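Local coordinates for protein ribonuclease E (Escherichia coli, PDB 5OHG) that cleaves RNA internally as an endoribonuclease, while the short fragment here probably serves as a scaffold segment that docks enolase in the RNA degradosome, at residues T10-P15 with V30-P35. Numbering follows the deposited sequence.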
ATOM      1  N   THR C  10     -33.087  -2.855  -5.510  1.00 62.09           N
ATOM      2  CA  THR C  10     -33.764  -2.043  -4.507  1.00 61.00           C
ATOM      3  C   THR C  10     -33.095  -1.898  -3.146  1.00 57.23           C
ATOM      4  O   THR C  10     -32.969  -0.814  -2.662  1.00 57.32           O
ATOM      5  CB  THR C  10     -35.260  -2.430  -4.321  1.00 66.27           C
ATOM      6  OG1 THR C  10     -36.013  -1.265  -4.048  1.00 65.09           O
ATOM      7  CG2 THR C  10     -35.442  -3.354  -3.162  1.00 65.00           C
ATOM      8  N   GLN C  11     -32.613  -2.996  -2.572  0.55 55.57           N
ATOM      9  CA  GLN C  11     -31.890  -2.913  -1.309  0.55 53.31           C
ATOM     10  C   GLN C  11     -30.616  -3.736  -1.425  0.55 50.49           C
ATOM     11  O   GLN C  11     -30.652  -4.867  -1.923  0.55 50.72           O
ATOM     12  CB  GLN C  11     -32.752  -3.415  -0.145  0.55 53.47           C
ATOM     13  CG  GLN C  11     -32.288  -2.955   1.231  0.55 53.11           C
ATOM     14  CD  GLN C  11     -32.928  -3.750   2.356  0.55 58.23           C
ATOM     15  OE1 GLN C  11     -34.065  -4.208   2.239  0.55 60.64           O
ATOM     16  NE2 GLN C  11     -32.196  -3.918   3.454  0.55 57.17           N
ATOM     17  N   SER C  12     -29.498  -3.168  -0.981  1.00 43.96           N
ATOM     18  CA  SER C  12     -28.230  -3.889  -1.032  1.00 41.30           C
ATOM     19  C   SER C  12     -28.331  -5.185  -0.238  1.00 39.59           C
ATOM     20  O   SER C  12     -28.793  -5.169   0.907  1.00 37.10           O
ATOM     21  CB  SER C  12     -27.087  -3.053  -0.467  1.00 39.00           C
ATOM     22  OG  SER C  12     -25.948  -3.879  -0.286  1.00 43.11           O
ATOM     23  N   PRO C  13     -27.903  -6.319  -0.797  1.00 44.31           N
ATOM     24  CA  PRO C  13     -27.932  -7.572  -0.030  1.00 39.07           C
ATOM     25  C   PRO C  13     -26.850  -7.652   1.029  1.00 42.10           C
ATOM     26  O   PRO C  13     -26.917  -8.546   1.875  1.00 34.63           O
ATOM     27  CB  PRO C  13     -27.731  -8.655  -1.100  1.00 37.67           C
ATOM     28  CG  PRO C  13     -27.753  -7.943  -2.430  1.00 47.67           C
ATOM     29  CD  PRO C  13     -27.394  -6.515  -2.161  1.00 45.56           C
ATOM     30  N   MET C  14     -25.858  -6.758   1.009  1.00 45.52           N
ATOM     31  CA  MET C  14     -24.771  -6.743   1.990  1.00 42.20           C
ATOM     32  C   MET C  14     -24.681  -5.349   2.606  1.00 39.67           C
ATOM     33  O   MET C  14     -23.740  -4.591   2.342  1.00 37.00           O
ATOM     34  CB  MET C  14     -23.454  -7.163   1.331  1.00 40.20           C
ATOM     35  CG  MET C  14     -22.361  -7.672   2.268  1.00 34.32           C
ATOM     36  SD  MET C  14     -20.983  -8.374   1.309  1.00 36.62           S
ATOM     37  CE  MET C  14     -19.553  -7.535   2.014  1.00 35.71           C
ATOM     38  N   PRO C  15     -25.660  -4.971   3.427  1.00 43.76           N
ATOM     39  CA  PRO C  15     -25.607  -3.644   4.052  1.00 41.07           C
ATOM     40  C   PRO C  15     -24.493  -3.597   5.087  1.00 43.75           C
ATOM     41  O   PRO C  15     -24.383  -4.483   5.939  1.00 45.77           O
ATOM     42  CB  PRO C  15     -26.989  -3.501   4.699  1.00 44.31           C
ATOM     43  CG  PRO C  15     -27.393  -4.924   4.997  1.00 40.14           C
ATOM     44  CD  PRO C  15     -26.861  -5.728   3.843  1.00 41.39           C
ATOM     45  N   VAL C  30     -14.078  -5.668  -4.393  1.00 33.48           N
ATOM     46  CA  VAL C  30     -14.795  -6.916  -4.596  1.00 34.74           C
ATOM     47  C   VAL C  30     -16.275  -6.589  -4.731  1.00 37.51           C
ATOM     48  O   VAL C  30     -16.781  -5.642  -4.121  1.00 36.69           O
ATOM     49  CB  VAL C  30     -14.521  -7.922  -3.450  1.00 36.33           C
ATOM     50  CG1 VAL C  30     -15.233  -7.499  -2.137  1.00 28.88           C
ATOM     51  CG2 VAL C  30     -14.900  -9.327  -3.890  1.00 33.61           C
ATOM     52  N   TRP C  31     -16.971  -7.373  -5.547  1.00 37.80           N
ATOM     53  CA  TRP C  31     -18.328  -7.040  -5.948  1.00 35.44           C
ATOM     54  C   TRP C  31     -19.292  -8.160  -5.594  1.00 38.29           C
ATOM     55  O   TRP C  31     -18.946  -9.346  -5.669  1.00 40.83           O
ATOM     56  CB  TRP C  31     -18.376  -6.736  -7.449  1.00 41.65           C
ATOM     57  CG  TRP C  31     -17.512  -5.563  -7.801  1.00 34.81           C
ATOM     58  CD1 TRP C  31     -17.863  -4.245  -7.764  1.00 34.05           C
ATOM     59  CD2 TRP C  31     -16.138  -5.602  -8.202  1.00 31.44           C
ATOM     60  NE1 TRP C  31     -16.798  -3.465  -8.136  1.00 29.97           N
ATOM     61  CE2 TRP C  31     -15.727  -4.275  -8.412  1.00 32.50           C
ATOM     62  CE3 TRP C  31     -15.222  -6.632  -8.421  1.00 39.84           C
ATOM     63  CZ2 TRP C  31     -14.435  -3.950  -8.822  1.00 32.69           C
ATOM     64  CZ3 TRP C  31     -13.936  -6.305  -8.834  1.00 44.14           C
ATOM     65  CH2 TRP C  31     -13.560  -4.979  -9.030  1.00 35.68           C
ATOM     66  N   ILE C  32     -20.512  -7.791  -5.275  1.00 34.28           N
ATOM     67  CA  ILE C  32     -21.581  -8.707  -5.037  1.00 33.48           C
ATOM     68  C   ILE C  32     -21.834  -9.398  -6.386  1.00 41.48           C
ATOM     69  O   ILE C  32     -21.607  -8.827  -7.437  1.00 35.90           O
ATOM     70  CB  ILE C  32     -22.841  -7.932  -4.545  1.00 34.27           C
ATOM     71  CG1 ILE C  32     -22.683  -7.512  -3.095  1.00 43.01           C
ATOM     72  CG2 ILE C  32     -24.088  -8.760  -4.498  1.00 36.19           C
ATOM     73  CD1 ILE C  32     -23.558  -6.369  -2.667  1.00 36.55           C
ATOM     74  N   ARG C  33     -22.236 -10.653  -6.341  1.00 37.16           N
ATOM     75  CA  ARG C  33     -22.618 -11.372  -7.531  1.00 41.26           C
ATOM     76  C   ARG C  33     -24.138 -11.296  -7.752  1.00 40.62           C
ATOM     77  O   ARG C  33     -24.915 -11.767  -6.963  1.00 40.26           O
ATOM     78  CB  ARG C  33     -22.147 -12.814  -7.482  1.00 42.08           C
ATOM     79  CG  ARG C  33     -20.698 -12.980  -7.827  1.00 40.77           C
ATOM     80  CD  ARG C  33     -20.274 -14.366  -7.481  1.00 42.21           C
ATOM     81  NE  ARG C  33     -20.916 -15.278  -8.380  1.00 45.77           N
ATOM     82  CZ  ARG C  33     -20.365 -15.675  -9.496  1.00 50.16           C
ATOM     83  NH1 ARG C  33     -21.007 -16.514 -10.283  1.00 45.83           N
ATOM     84  NH2 ARG C  33     -19.149 -15.261  -9.793  1.00 43.96           N
ATOM     85  N   TYR C  34     -24.540 -10.640  -8.820  1.00 41.97           N
ATOM     86  CA  TYR C  34     -25.936 -10.555  -9.171  1.00 44.20           C
ATOM     87  C   TYR C  34     -26.199 -11.445 -10.391  1.00 48.04           C
ATOM     88  O   TYR C  34     -25.399 -11.514 -11.285  1.00 42.72           O
ATOM     89  CB  TYR C  34     -26.277  -9.121  -9.505  1.00 48.18           C
ATOM     90  CG  TYR C  34     -26.272  -8.183  -8.337  1.00 45.01           C
ATOM     91  CD1 TYR C  34     -27.219  -8.281  -7.370  1.00 46.49           C
ATOM     92  CD2 TYR C  34     -25.296  -7.197  -8.210  1.00 44.57           C
ATOM     93  CE1 TYR C  34     -27.221  -7.446  -6.289  1.00 42.98           C
ATOM     94  CE2 TYR C  34     -25.291  -6.347  -7.148  1.00 40.23           C
ATOM     95  CZ  TYR C  34     -26.262  -6.482  -6.185  1.00 46.97           C
ATOM     96  OH  TYR C  34     -26.310  -5.647  -5.124  1.00 44.70           O
ATOM     97  N   PRO C  35     -27.347 -12.108 -10.444  1.00 47.25           N
ATOM     98  CA  PRO C  35     -28.530 -12.026  -9.617  1.00 49.10           C
ATOM     99  C   PRO C  35     -28.468 -12.818  -8.331  1.00 52.91           C
ATOM    100  O   PRO C  35     -27.677 -13.709  -8.172  1.00 54.23           O
ATOM    101  CB  PRO C  35     -29.573 -12.708 -10.498  1.00 53.38           C
ATOM    102  CG  PRO C  35     -28.791 -13.738 -11.198  1.00 49.60           C
ATOM    103  CD  PRO C  35     -27.612 -12.933 -11.618  1.00 46.81           C
TER
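Met14 and Ile32 mark the nearest approach of the two backbones, their CA atoms 8.0 Å apart; no hydrogen bond crosses between the loops, and the closest approaches are all between side-chain atoms. It is a worked example of how loops without regular strand pairing can meet through a few apolar side chains. Ile32 supplies the central piece. With CG1 anti to its carbonyl carbon (chi1 -76°), the chain carries CD1 to the 10-15 loop, where the methyl lies 3.9 Å from Pro13 CD and 4.1 Å from Met14 CB. Its other branch serves its own loop: Ile32 CG2 sits 3.6 Å above the plane of the Tyr34 ring, toward the rim. The Tyr34 and Pro13 side chains approach each other from opposite directions, the phenol end of Tyr34 coming forward until OH is 3.3 Å from Pro13 CD, with CE1 3.9 Å from Pro13 CG. Pro13 CG meets the aromatic ring obliquely, while CD touches both Ile32 CD1 and Tyr34 OH. Ser12 shapes the turn that offers these groups: its OG, anti to the backbone N (chi1 168°), accepts the Met14 amide at 3.2 Å from Met14 N with an N-H...O angle of 148°, an ST turn. A valine here would probably leave the Met14 amide without this acceptor and the turn freer to change shape. Pro13 and Met14 pack on the backbone of one neighbouring protein chain, and Ser12 makes backbone hydrogen bonds to another. Within its own chain, the contact joins the loops before and after helix 23-27, the sole helix, and Met14 and Ile32 both rest on Leu25 of that helix, while Tyr34 touches Pro9.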